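Local atomic coordinates of succinylglutamate desuccinylase (Vibrio parahaemolyticus, PDB entry 2BCO), a protein that probably hydrolyses N-succinylglutamate to succinate and glutamate, using one bound zinc ion, as the last step of arginine breakdown by the succinyltransferase pathway. Residues A[60-65]-A[110-115]; A[55-60]-A[92-97]; A[66-71]-A[227-232]; A[148-153]-A[212-217]. One frame throughout, in Å; residues are numbered along the deposited sequence.

Interaction 1 of 4, residues A[60-65]-A[110-115]. With ZN (zinc ion), chain C.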
loop_
_atom_site.group_PDB
_atom_site.type_symbol
_atom_site.label_atom_id
_atom_site.label_comp_id
_atom_site.label_asym_id
_atom_site.label_seq_id
_atom_site.Cartn_x
_atom_site.Cartn_y
_atom_site.Cartn_z
ATOM N N CYS A 60 6.368 2.399 3.375
ATOM C CA CYS A 60 6.508 0.980 3.605
ATOM C C CYS A 60 6.580 0.780 5.105
ATOM O O CYS A 60 6.799 1.734 5.860
ATOM C CB CYS A 60 7.779 0.452 2.941
ATOM S SG CYS A 60 9.271 1.190 3.560
ATOM N N GLY A 61 6.379 -0.457 5.540
ATOM C CA GLY A 61 6.456 -0.734 6.956
ATOM C C GLY A 61 5.310 -0.288 7.852
ATOM O O GLY A 61 5.511 -0.211 9.060
ATOM N N ILE A 62 4.136 0.018 7.297
ATOM C CA ILE A 62 2.993 0.397 8.126
ATOM C C ILE A 62 2.830 -0.764 9.112
ATOM O O ILE A 62 2.458 -0.575 10.275
ATOM C CB ILE A 62 1.699 0.575 7.276
ATOM C CG1 ILE A 62 1.688 1.969 6.646
ATOM C CG2 ILE A 62 0.441 0.386 8.137
ATOM C CD1 ILE A 62 1.749 3.112 7.663
ATOM N N HIS A 63 3.130 -1.960 8.610
ATOM C CA HIS A 63 3.111 -3.207 9.368
ATOM C C HIS A 63 4.596 -3.577 9.434
ATOM O O HIS A 63 5.249 -3.710 8.400
ATOM C CB HIS A 63 2.304 -4.276 8.621
ATOM C CG HIS A 63 0.828 -4.033 8.653
ATOM N ND1 HIS A 63 -0.035 -4.532 7.702
ATOM C CD2 HIS A 63 0.057 -3.361 9.540
ATOM C CE1 HIS A 63 -1.272 -4.176 7.998
ATOM N NE2 HIS A 63 -1.244 -3.465 9.109
ATOM N N GLY A 64 5.116 -3.728 10.651
ATOM C CA GLY A 64 6.532 -4.008 10.852
ATOM C C GLY A 64 7.196 -5.187 10.172
ATOM O O GLY A 64 8.323 -5.059 9.686
ATOM N N ASP A 65 6.514 -6.330 10.137
ATOM C CA ASP A 65 7.081 -7.532 9.524
ATOM C C ASP A 65 7.051 -7.620 7.989
ATOM O O ASP A 65 7.465 -8.623 7.428
ATOM C CB ASP A 65 6.423 -8.786 10.127
ATOM C CG ASP A 65 4.906 -8.748 10.059
ATOM O OD1 ASP A 65 4.338 -7.763 9.535
ATOM O OD2 ASP A 65 4.268 -9.709 10.537
ATOM N N GLU A 110 -1.605 -1.847 18.382
ATOM C CA GLU A 110 -2.753 -1.962 17.482
ATOM C C GLU A 110 -2.353 -1.798 16.006
ATOM O O GLU A 110 -1.380 -1.121 15.697
ATOM C CB GLU A 110 -3.790 -0.905 17.854
ATOM C CG GLU A 110 -5.220 -1.340 17.647
ATOM C CD GLU A 110 -6.189 -0.179 17.721
ATOM O OE1 GLU A 110 -5.984 0.689 18.587
ATOM O OE2 GLU A 110 -7.152 -0.138 16.922
ATOM N N ASN A 111 -3.109 -2.425 15.109
ATOM C CA ASN A 111 -2.857 -2.357 13.664
ATOM C C ASN A 111 -2.816 -0.892 13.227
ATOM O O ASN A 111 -3.833 -0.209 13.231
ATOM C CB ASN A 111 -3.981 -3.078 12.908
ATOM C CG ASN A 111 -3.736 -3.171 11.394
ATOM O OD1 ASN A 111 -2.907 -2.463 10.825
ATOM N ND2 ASN A 111 -4.478 -4.045 10.747
ATOM N N LEU A 112 -1.643 -0.419 12.830
ATOM C CA LEU A 112 -1.488 0.971 12.425
ATOM C C LEU A 112 -2.413 1.355 11.253
ATOM O O LEU A 112 -2.885 2.488 11.161
ATOM C CB LEU A 112 -0.024 1.221 12.033
ATOM C CG LEU A 112 0.589 2.616 12.161
ATOM C CD1 LEU A 112 1.939 2.636 11.448
ATOM C CD2 LEU A 112 -0.317 3.656 11.569
ATOM N N ASN A 113 -2.694 0.405 10.371
ATOM C CA ASN A 113 -3.508 0.705 9.207
ATOM C C ASN A 113 -5.024 0.683 9.392
ATOM O O ASN A 113 -5.768 0.498 8.433
ATOM C CB ASN A 113 -3.088 -0.199 8.050
ATOM C CG ASN A 113 -3.066 0.533 6.733
ATOM O OD1 ASN A 113 -2.785 1.732 6.683
ATOM N ND2 ASN A 113 -3.347 -0.179 5.660
ATOM N N ARG A 114 -5.469 0.897 10.626
ATOM C CA ARG A 114 -6.887 0.963 10.954
ATOM C C ARG A 114 -7.137 2.256 11.726
ATOM O O ARG A 114 -8.252 2.540 12.145
ATOM C CB ARG A 114 -7.292 -0.228 11.823
ATOM C CG ARG A 114 -7.714 -1.454 11.033
ATOM C CD ARG A 114 -7.786 -2.702 11.911
ATOM N NE ARG A 114 -8.017 -3.910 11.119
ATOM C CZ ARG A 114 -7.787 -5.149 11.547
ATOM N NH1 ARG A 114 -7.314 -5.360 12.768
ATOM N NH2 ARG A 114 -8.024 -6.183 10.749
ATOM N N LEU A 115 -6.086 3.050 11.880
ATOM C CA LEU A 115 -6.148 4.275 12.669
ATOM C C LEU A 115 -6.197 5.607 11.943
ATOM O O LEU A 115 -5.967 6.640 12.560
ATOM C CB LEU A 115 -4.961 4.290 13.632
ATOM C CG LEU A 115 -4.807 3.011 14.459
ATOM C CD1 LEU A 115 -3.576 3.103 15.342
ATOM C CD2 LEU A 115 -6.062 2.816 15.305
HETATM ZN ZN ZN C . 0.360 -4.820 5.384
HETATM O O HOH W 1 1.070 -1.814 12.411
HETATM O O HOH W 2 -1.221 -6.721 4.719
#

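Interaction 2 of 4, residues A[55-60]-A[92-97]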
loop_
_atom_site.group_PDB
_atom_site.type_symbol
_atom_site.label_atom_id
_atom_site.label_comp_id
_atom_site.label_asym_id
_atom_site.label_seq_id
_atom_site.Cartn_x
_atom_site.Cartn_y
_atom_site.Cartn_z
ATOM N N ASN A 55 4.332 14.214 -7.309
ATOM C CA ASN A 55 4.621 14.255 -5.885
ATOM C C ASN A 55 4.179 12.902 -5.372
ATOM O O ASN A 55 3.003 12.666 -5.108
ATOM C CB ASN A 55 3.848 15.395 -5.234
ATOM C CG ASN A 55 4.332 16.748 -5.706
ATOM O OD1 ASN A 55 5.396 17.212 -5.299
ATOM N ND2 ASN A 55 3.570 17.376 -6.591
ATOM N N ILE A 56 5.146 12.002 -5.263
ATOM C CA ILE A 56 4.881 10.640 -4.836
ATOM C C ILE A 56 5.310 10.309 -3.419
ATOM O O ILE A 56 6.471 10.481 -3.046
ATOM C CB ILE A 56 5.593 9.630 -5.755
ATOM C CG1 ILE A 56 5.424 10.035 -7.221
ATOM C CG2 ILE A 56 5.038 8.236 -5.506
ATOM C CD1 ILE A 56 6.214 9.158 -8.181
ATOM N N ILE A 57 4.360 9.827 -2.633
ATOM C CA ILE A 57 4.652 9.398 -1.278
ATOM C C ILE A 57 4.839 7.902 -1.430
ATOM O O ILE A 57 3.973 7.219 -1.958
ATOM C CB ILE A 57 3.474 9.629 -0.313
ATOM C CG1 ILE A 57 3.241 11.126 -0.106
ATOM C CG2 ILE A 57 3.759 8.940 1.026
ATOM C CD1 ILE A 57 2.049 11.423 0.796
ATOM N N ILE A 58 5.980 7.393 -0.998
ATOM C CA ILE A 58 6.230 5.968 -1.096
ATOM C C ILE A 58 6.459 5.475 0.324
ATOM O O ILE A 58 7.532 5.655 0.883
ATOM C CB ILE A 58 7.474 5.686 -1.968
ATOM C CG1 ILE A 58 7.282 6.315 -3.359
ATOM C CG2 ILE A 58 7.697 4.180 -2.091
ATOM C CD1 ILE A 58 8.566 6.407 -4.182
ATOM N N SER A 59 5.439 4.866 0.914
ATOM C CA SER A 59 5.578 4.377 2.274
ATOM C C SER A 59 5.665 2.863 2.358
ATOM O O SER A 59 5.135 2.133 1.521
ATOM C CB SER A 59 4.424 4.893 3.156
ATOM O OG SER A 59 3.155 4.486 2.679
ATOM N N CYS A 60 6.368 2.399 3.375
ATOM C CA CYS A 60 6.508 0.980 3.605
ATOM C C CYS A 60 6.580 0.780 5.105
ATOM O O CYS A 60 6.799 1.734 5.860
ATOM C CB CYS A 60 7.779 0.452 2.941
ATOM S SG CYS A 60 9.271 1.190 3.560
ATOM N N LEU A 92 8.547 11.251 -1.181
ATOM C CA LEU A 92 8.617 11.255 0.269
ATOM C C LEU A 92 8.660 9.787 0.666
ATOM O O LEU A 92 7.631 9.102 0.607
ATOM C CB LEU A 92 7.385 11.923 0.890
ATOM C CG LEU A 92 7.448 11.990 2.422
ATOM C CD1 LEU A 92 8.577 12.918 2.828
ATOM C CD2 LEU A 92 6.136 12.476 3.005
ATOM N N PHE A 93 9.846 9.302 1.041
ATOM C CA PHE A 93 10.018 7.908 1.439
ATOM C C PHE A 93 9.776 7.755 2.921
ATOM O O PHE A 93 10.334 8.487 3.748
ATOM C CB PHE A 93 11.424 7.391 1.096
ATOM C CG PHE A 93 11.685 7.273 -0.389
ATOM C CD1 PHE A 93 12.157 8.356 -1.116
ATOM C CD2 PHE A 93 11.430 6.083 -1.060
ATOM C CE1 PHE A 93 12.376 8.259 -2.502
ATOM C CE2 PHE A 93 11.644 5.970 -2.445
ATOM C CZ PHE A 93 12.118 7.066 -3.164
ATOM N N ILE A 94 8.948 6.787 3.264
ATOM C CA ILE A 94 8.624 6.590 4.649
ATOM C C ILE A 94 8.784 5.150 5.101
ATOM O O ILE A 94 8.354 4.215 4.418
ATOM C CB ILE A 94 7.158 7.037 4.932
ATOM C CG1 ILE A 94 6.989 8.525 4.612
ATOM C CG2 ILE A 94 6.788 6.768 6.386
ATOM C CD1 ILE A 94 5.557 9.014 4.787
ATOM N N ILE A 95 9.445 4.980 6.235
ATOM C CA ILE A 95 9.574 3.672 6.854
ATOM C C ILE A 95 8.792 3.956 8.132
ATOM O O ILE A 95 9.327 4.511 9.085
ATOM C CB ILE A 95 11.026 3.307 7.222
ATOM C CG1 ILE A 95 11.859 3.083 5.964
ATOM C CG2 ILE A 95 11.039 2.043 8.081
ATOM C CD1 ILE A 95 13.323 2.890 6.248
ATOM N N ALA A 96 7.508 3.631 8.121
ATOM C CA ALA A 96 6.672 3.881 9.276
ATOM C C ALA A 96 6.874 2.762 10.280
ATOM O O ALA A 96 7.094 1.623 9.900
ATOM C CB ALA A 96 5.210 3.938 8.852
ATOM N N HIS A 97 6.835 3.085 11.561
ATOM C CA HIS A 97 6.954 2.050 12.592
ATOM C C HIS A 97 8.202 1.160 12.680
ATOM O O HIS A 97 8.091 -0.065 12.762
ATOM C CB HIS A 97 5.742 1.139 12.502
ATOM C CG HIS A 97 5.167 0.790 13.825
ATOM N ND1 HIS A 97 5.800 1.101 15.014
ATOM C CD2 HIS A 97 4.008 0.181 14.171
ATOM C CE1 HIS A 97 5.057 0.704 16.023
ATOM N NE2 HIS A 97 3.958 0.141 15.539
#

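Interaction 3 of 4, residues A[66-71]-A[227-232]. With ZN (zinc ion), chain C.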
loop_
_atom_site.group_PDB
_atom_site.type_symbol
_atom_site.label_atom_id
_atom_site.label_comp_id
_atom_site.label_asym_id
_atom_site.label_seq_id
_atom_site.Cartn_x
_atom_site.Cartn_y
_atom_site.Cartn_z
ATOM N N GLU A 66 6.584 -6.584 7.305
ATOM C CA GLU A 66 6.530 -6.624 5.836
ATOM C C GLU A 66 7.752 -5.923 5.248
ATOM O O GLU A 66 7.678 -4.809 4.730
ATOM C CB GLU A 66 5.206 -5.999 5.381
ATOM C CG GLU A 66 4.035 -6.883 5.812
ATOM C CD GLU A 66 2.698 -6.199 5.736
ATOM O OE1 GLU A 66 2.586 -5.200 4.998
ATOM O OE2 GLU A 66 1.757 -6.668 6.406
ATOM N N THR A 67 8.876 -6.629 5.315
ATOM C CA THR A 67 10.175 -6.112 4.919
ATOM C C THR A 67 10.593 -5.955 3.461
ATOM O O THR A 67 11.344 -5.033 3.153
ATOM C CB THR A 67 11.290 -6.911 5.653
ATOM O OG1 THR A 67 11.412 -8.218 5.071
ATOM C CG2 THR A 67 10.930 -7.074 7.145
ATOM N N ALA A 68 10.142 -6.842 2.576
ATOM C CA ALA A 68 10.521 -6.771 1.160
ATOM C C ALA A 68 10.485 -5.356 0.560
ATOM O O ALA A 68 11.464 -4.905 -0.034
ATOM C CB ALA A 68 9.650 -7.722 0.329
ATOM N N PRO A 69 9.362 -4.635 0.706
ATOM C CA PRO A 69 9.326 -3.285 0.134
ATOM C C PRO A 69 10.352 -2.354 0.783
ATOM O O PRO A 69 10.878 -1.445 0.132
ATOM C CB PRO A 69 7.888 -2.831 0.392
ATOM C CG PRO A 69 7.125 -4.124 0.418
ATOM C CD PRO A 69 8.042 -5.016 1.230
HETATM N N MSE A 70 10.623 -2.582 2.065
HETATM C CA MSE A 70 11.588 -1.770 2.791
HETATM C C MSE A 70 12.953 -1.949 2.138
HETATM O O MSE A 70 13.702 -0.984 1.976
HETATM C CB MSE A 70 11.645 -2.195 4.264
HETATM C CG MSE A 70 10.287 -2.233 4.952
HETATM SE SE MSE A 70 10.353 -2.645 6.858
HETATM C CE MSE A 70 12.022 -3.637 6.897
ATOM N N GLU A 71 13.266 -3.188 1.756
ATOM C CA GLU A 71 14.539 -3.494 1.103
ATOM C C GLU A 71 14.596 -2.808 -0.258
ATOM O O GLU A 71 15.630 -2.253 -0.627
ATOM C CB GLU A 71 14.723 -5.010 0.911
ATOM C CG GLU A 71 14.772 -5.838 2.194
ATOM C CD GLU A 71 15.609 -7.119 2.030
ATOM O OE1 GLU A 71 15.081 -8.238 2.254
ATOM O OE2 GLU A 71 16.804 -6.995 1.668
ATOM N N GLY A 227 16.609 -9.588 4.194
ATOM C CA GLY A 227 17.687 -10.391 3.652
ATOM C C GLY A 227 17.232 -11.813 3.380
ATOM O O GLY A 227 18.016 -12.659 2.941
ATOM N N GLU A 228 15.957 -12.081 3.644
ATOM C CA GLU A 228 15.408 -13.413 3.441
ATOM C C GLU A 228 14.133 -13.382 2.592
ATOM O O GLU A 228 13.324 -14.307 2.645
ATOM C CB GLU A 228 15.137 -14.076 4.808
ATOM C CG GLU A 228 16.404 -14.300 5.647
ATOM C CD GLU A 228 16.143 -14.938 7.014
ATOM O OE1 GLU A 228 15.040 -15.484 7.251
ATOM O OE2 GLU A 228 17.064 -14.906 7.857
ATOM N N ASN A 229 13.965 -12.323 1.804
ATOM C CA ASN A 229 12.789 -12.192 0.943
ATOM C C ASN A 229 13.011 -12.747 -0.463
ATOM O O ASN A 229 14.145 -12.891 -0.923
ATOM C CB ASN A 229 12.366 -10.718 0.828
ATOM C CG ASN A 229 11.647 -10.216 2.069
ATOM O OD1 ASN A 229 10.601 -10.742 2.448
ATOM N ND2 ASN A 229 12.205 -9.198 2.704
ATOM N N ALA A 230 11.912 -13.056 -1.142
ATOM C CA ALA A 230 11.961 -13.571 -2.513
ATOM C C ALA A 230 11.980 -12.358 -3.447
ATOM O O ALA A 230 11.106 -12.198 -4.293
ATOM C CB ALA A 230 10.724 -14.442 -2.781
ATOM N N LEU A 231 13.000 -11.520 -3.282
ATOM C CA LEU A 231 13.162 -10.277 -4.037
ATOM C C LEU A 231 13.042 -10.301 -5.559
ATOM O O LEU A 231 12.544 -9.342 -6.155
ATOM C CB LEU A 231 14.494 -9.619 -3.649
ATOM C CG LEU A 231 14.468 -8.491 -2.604
ATOM C CD1 LEU A 231 13.372 -8.716 -1.583
ATOM C CD2 LEU A 231 15.823 -8.401 -1.922
ATOM N N ASP A 232 13.501 -11.376 -6.185
ATOM C CA ASP A 232 13.446 -11.493 -7.638
ATOM C C ASP A 232 12.013 -11.467 -8.144
ATOM O O ASP A 232 11.749 -10.978 -9.237
ATOM C CB ASP A 232 14.164 -12.770 -8.091
ATOM C CG ASP A 232 15.653 -12.704 -7.831
ATOM O OD1 ASP A 232 16.311 -11.841 -8.458
ATOM O OD2 ASP A 232 16.168 -13.488 -6.993
HETATM ZN ZN ZN C . 0.360 -4.820 5.384
HETATM O O HOH W 3 8.648 -9.417 3.577
HETATM O O HOH W 2 -1.221 -6.721 4.719
#

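Interaction 4 of 4, residues A[148-153]-A[212-217]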
loop_
_atom_site.group_PDB
_atom_site.type_symbol
_atom_site.label_atom_id
_atom_site.label_comp_id
_atom_site.label_asym_id
_atom_site.label_seq_id
_atom_site.Cartn_x
_atom_site.Cartn_y
_atom_site.Cartn_z
ATOM N N THR A 148 -1.057 15.970 -9.547
ATOM C CA THR A 148 0.320 15.512 -9.418
ATOM C C THR A 148 0.512 14.535 -8.249
ATOM O O THR A 148 1.534 13.868 -8.160
ATOM C CB THR A 148 1.270 16.699 -9.170
ATOM O OG1 THR A 148 1.139 17.139 -7.807
ATOM C CG2 THR A 148 0.922 17.861 -10.107
ATOM N N ARG A 149 -0.475 14.437 -7.367
ATOM C CA ARG A 149 -0.350 13.587 -6.184
ATOM C C ARG A 149 -0.487 12.067 -6.316
ATOM O O ARG A 149 -1.450 11.548 -6.896
ATOM C CB ARG A 149 -1.314 14.093 -5.121
ATOM C CG ARG A 149 -1.091 15.546 -4.763
ATOM C CD ARG A 149 -2.257 16.082 -3.969
ATOM N NE ARG A 149 -2.197 17.529 -3.787
ATOM C CZ ARG A 149 -3.217 18.252 -3.333
ATOM N NH1 ARG A 149 -4.360 17.650 -3.025
ATOM N NH2 ARG A 149 -3.096 19.568 -3.181
ATOM N N TRP A 150 0.489 11.368 -5.737
ATOM C CA TRP A 150 0.536 9.908 -5.736
ATOM C C TRP A 150 0.896 9.395 -4.349
ATOM O O TRP A 150 1.683 10.007 -3.636
ATOM C CB TRP A 150 1.609 9.374 -6.694
ATOM C CG TRP A 150 1.342 9.564 -8.154
ATOM C CD1 TRP A 150 1.266 10.744 -8.829
ATOM C CD2 TRP A 150 1.194 8.525 -9.134
ATOM N NE1 TRP A 150 1.103 10.507 -10.172
ATOM C CE2 TRP A 150 1.068 9.161 -10.390
ATOM C CE3 TRP A 150 1.203 7.126 -9.075
ATOM C CZ2 TRP A 150 0.899 8.435 -11.579
ATOM C CZ3 TRP A 150 1.041 6.405 -10.264
ATOM C CH2 TRP A 150 0.909 7.063 -11.498
ATOM N N HIS A 151 0.320 8.263 -3.975
ATOM C CA HIS A 151 0.642 7.644 -2.704
ATOM C C HIS A 151 0.612 6.141 -2.885
ATOM O O HIS A 151 -0.439 5.539 -3.085
ATOM C CB HIS A 151 -0.334 8.037 -1.592
ATOM C CG HIS A 151 0.060 7.501 -0.247
ATOM N ND1 HIS A 151 -0.630 7.795 0.909
ATOM C CD2 HIS A 151 1.084 6.693 0.121
ATOM C CE1 HIS A 151 -0.049 7.190 1.932
ATOM N NE2 HIS A 151 0.992 6.514 1.482
ATOM N N LEU A 152 1.790 5.546 -2.826
ATOM C CA LEU A 152 1.938 4.111 -2.963
ATOM C C LEU A 152 2.371 3.558 -1.608
ATOM O O LEU A 152 3.506 3.766 -1.173
ATOM C CB LEU A 152 2.989 3.796 -4.033
ATOM C CG LEU A 152 2.622 3.877 -5.519
ATOM C CD1 LEU A 152 1.697 5.032 -5.810
ATOM C CD2 LEU A 152 3.891 4.025 -6.321
ATOM N N ASP A 153 1.447 2.882 -0.933
ATOM C CA ASP A 153 1.714 2.280 0.373
ATOM C C ASP A 153 2.070 0.810 0.156
ATOM O O ASP A 153 1.210 0.007 -0.211
ATOM C CB ASP A 153 0.478 2.373 1.270
ATOM C CG ASP A 153 0.778 1.963 2.693
ATOM O OD1 ASP A 153 -0.155 1.644 3.456
ATOM O OD2 ASP A 153 1.970 1.970 3.050
ATOM N N SER A 212 -6.987 13.661 -2.556
ATOM C CA SER A 212 -7.244 13.211 -3.921
ATOM C C SER A 212 -6.018 12.588 -4.575
ATOM O O SER A 212 -5.806 12.751 -5.774
ATOM C CB SER A 212 -7.720 14.387 -4.783
ATOM O OG SER A 212 -8.858 15.004 -4.208
ATOM N N ALA A 213 -5.211 11.879 -3.795
ATOM C CA ALA A 213 -4.012 11.263 -4.348
ATOM C C ALA A 213 -4.347 9.965 -5.077
ATOM O O ALA A 213 -5.286 9.267 -4.714
ATOM C CB ALA A 213 -2.996 10.990 -3.227
ATOM N N GLN A 214 -3.585 9.661 -6.121
ATOM C CA GLN A 214 -3.768 8.422 -6.879
ATOM C C GLN A 214 -3.089 7.444 -5.926
ATOM O O GLN A 214 -1.868 7.275 -5.928
ATOM C CB GLN A 214 -3.057 8.559 -8.232
ATOM C CG GLN A 214 -3.713 9.669 -9.077
ATOM C CD GLN A 214 -2.844 10.206 -10.205
ATOM O OE1 GLN A 214 -2.790 9.631 -11.286
ATOM N NE2 GLN A 214 -2.146 11.317 -9.946
ATOM N N ALA A 215 -3.900 6.827 -5.078
ATOM C CA ALA A 215 -3.380 5.962 -4.039
ATOM C C ALA A 215 -3.710 4.484 -4.101
ATOM O O ALA A 215 -4.768 4.073 -4.569
ATOM C CB ALA A 215 -3.811 6.519 -2.693
ATOM N N LEU A 216 -2.780 3.684 -3.599
ATOM C CA LEU A 216 -2.982 2.252 -3.566
ATOM C C LEU A 216 -2.298 1.663 -2.361
ATOM O O LEU A 216 -1.330 2.212 -1.837
ATOM C CB LEU A 216 -2.370 1.571 -4.795
ATOM C CG LEU A 216 -2.747 1.910 -6.233
ATOM C CD1 LEU A 216 -1.662 1.346 -7.156
ATOM C CD2 LEU A 216 -4.118 1.328 -6.568
ATOM N N THR A 217 -2.810 0.522 -1.939
ATOM C CA THR A 217 -2.190 -0.245 -0.879
ATOM C C THR A 217 -1.739 -1.416 -1.742
ATOM O O THR A 217 -2.565 -2.079 -2.368
ATOM C CB THR A 217 -3.204 -0.720 0.156
ATOM O OG1 THR A 217 -3.747 0.419 0.829
ATOM C CG2 THR A 217 -2.526 -1.642 1.175
HETATM O O HOH W 4 -2.733 1.511 3.358
#

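Interaction 1 of 4, residues A[60-65]-A[110-115]
H63 meets N111 through a single polar bond. Its NE2 donates to N111 OD1 at 2.6 Å, with an N-H...O angle of 156°. The oxygen lies at the edge of the imidazole, close to the ring plane. Seen from the amide, the histidine nitrogen stands above the carbonyl plane. The backbone N of N113 reaches the same OD1 from the opposite face at 2.9 Å, which makes an Asx turn. With chi1 at -175°, N111 swings its amide away from its own backbone N and out to the ring. N113 OD1 accepts a hydrogen bond from F203 N.

The metal bond is made at the other ring nitrogen. H63 ND1 binds the zinc ion at 2.4 Å, and E66 and H155 complete the protein ligands.

I62 makes the apolar contacts. Its CG2 sits 3.6 Å from N113 CB, and I62 CD1 touches L112 CD1 at 3.8 Å. The I62 and L112 side chains cross at about a right angle.

One water joins the backbones. It donates to I62 O at 2.8 Å and accepts from L112 N at 3.1 Å.

NE2 carries the proton it shares with N111 OD1, which leaves the ND1 lone pair for the zinc ion. The bond probably restrains rotation of the ring, consistent with a second-shell role for N111 in positioning a zinc ligand.

Interaction 2 of 4, residues A[55-60]-A[92-97]
Strands 55-60 and 90-95 are the two parallel strands of a beta-alpha-beta unit in the catalytic domain, with helix 68-81 as the connection. Their segments run 13° apart, and the axes approach to 4.7 Å. The pairs in register are I57 with L92, I58 with F93, S59 with I94 and C60 with I95.

Five backbone hydrogen bonds join them. L92 N gives to I56 O and I58 N to L92 O, both at 2.9 Å. I94 N then gives to I58 O, C60 N to I94 O, and A96 N to C60 O. The last bond carries the pairing one residue past the strand end.

I58 and F93 leave the same face and run alongside each other in the same direction. I58 is extended out to CD1 (chi2 166°), which brings this methyl obliquely to the ring, 3.6 Å from F93 CE2. Further along this face C60 SG lies 4.0 Å from I95 CG1. On the other face S59 CB meets I94 CB at 3.9 Å, and I57 CG2 meets I94 CD1 at 4.2 Å. S59 OG turns to D153 and H151 of the next strand.

Helix 68-81 packs on the face of F93 and C60, and helix 10-15 also touches F93 and I95 there. Helix 125-141 lies on the face of I57 and L92. Strand 149-157 pairs with strand 55-60 along its other edge.

Interaction 3 of 4, residues A[66-71]-A[227-232]
The side-chain amide of N229 is held near the first turn of helix 68-81 by T67 and E71. This is the tight part of the contact. N229 ND2 donates to T67 OG1 at 2.7 Å, with an N-H...O angle of 167°. It also donates to E71 OE1 at 3.1 Å. Both acceptors lie close to the amide plane, so the two bonds probably fix the rotation of the amide.

E71 OE1 takes two donors. N229 comes in on its anti lone pair, the side away from OE2. The backbone N of G227 meets the same oxygen from above the carboxylate plane, at 2.8 Å. E71 leaves the helix with CG beside its backbone N (chi1 -62°) and stretches out, which brings OE1 to G227 and N229. A68 CB packs against N229 CG at 3.6 Å. A water donates to N229 OD1 at 2.6 Å and accepts from A68 N at 3.1 Å. T67 OG1 is shared with the carbonyl of A224.

The outer side is looser. L231 CD2 lies 4.0 Å from E71 OE2, and L231 CD1 approaches A68 CB. G227 and E228 are exposed, and E228 turns away to a salt bridge with R225.

E66, just before T67, binds the zinc ion through both carboxylate oxygens, OE1 at 2.3 Å. A carboxylate, probably charged, and an amide thus tie a surface loop to the helix that directly follows this ligand. The two donors on OE1 probably help to stabilise the charge of E71.

Interaction 4 of 4, residues A[148-153]-A[212-217]
R149 and Q214 begin a run of parallel backbone pairing between strands 149-157 and 214-220. The two segments run almost exactly parallel, 2° apart. Q214 N gives to R149 O at 3.0 Å, H151 N to Q214 O at 3.1 Å, L216 N to H151 O and D153 N to L216 O. The CA of A215 comes within 3.1 Å of H151 O as a further C-H...O contact.

The Q214 side chain adds a polar bond of its own. Its NE2 donates to R149 O at 3.1 Å, from the opposite face of that carbonyl to Q214 N. This oxygen therefore has two donors. Q214 OE1 is hydrogen-bonded to S178 OG.

The same amide lies over one face of the W150 indole. NE2 is 3.4 Å from W150 NE1, but both are donors and this is no hydrogen bond. OE1 stands above the ring toward its rim. The planes are 43° apart, so the groups are not stacked. Both side chains leave the same face of the sheet.

On the face of H151 and D153, H151 CB touches A215 CB at 4.0 Å. H151 ND1 and NE2 are hydrogen-bonded to S207 OG and S59 OG. One water bridges D153 OD1, to which it donates at 2.6 Å, and T217 OG1 at 2.9 Å.

A chi1 of -171° sends the D153 carboxylate out to this water and to H155. D153 OD1 is also hydrogen-bonded to H155 NE2, while H155 binds the zinc ion through ND1. D153 probably positions this metal ligand from the second shell, and its carboxylate probably polarises that imidazole.

In the fold
Interactions 2 and 4 are neighbouring strand pairs, with centres 11 Å apart, because strands 55-60 and 149-157 lie side by side. A hydrogen bond between S59 OG and D153 OD2 (2.8 Å) joins the two pairs. Interaction 1 continues from interaction 2 through the shared C60, and I62 CD1 packs on A96 CB at 3.8 Å. Interactions 1 and 3 supply H63 and E66 to one zinc ion, although their centres are 17 Å apart. Interaction 4 reaches the same metal indirectly, through D153 and H155, and T217 lies near the predicted active-site residue E219. Interactions 3 and 4 do not touch; their nearest atoms are about 7 Å apart.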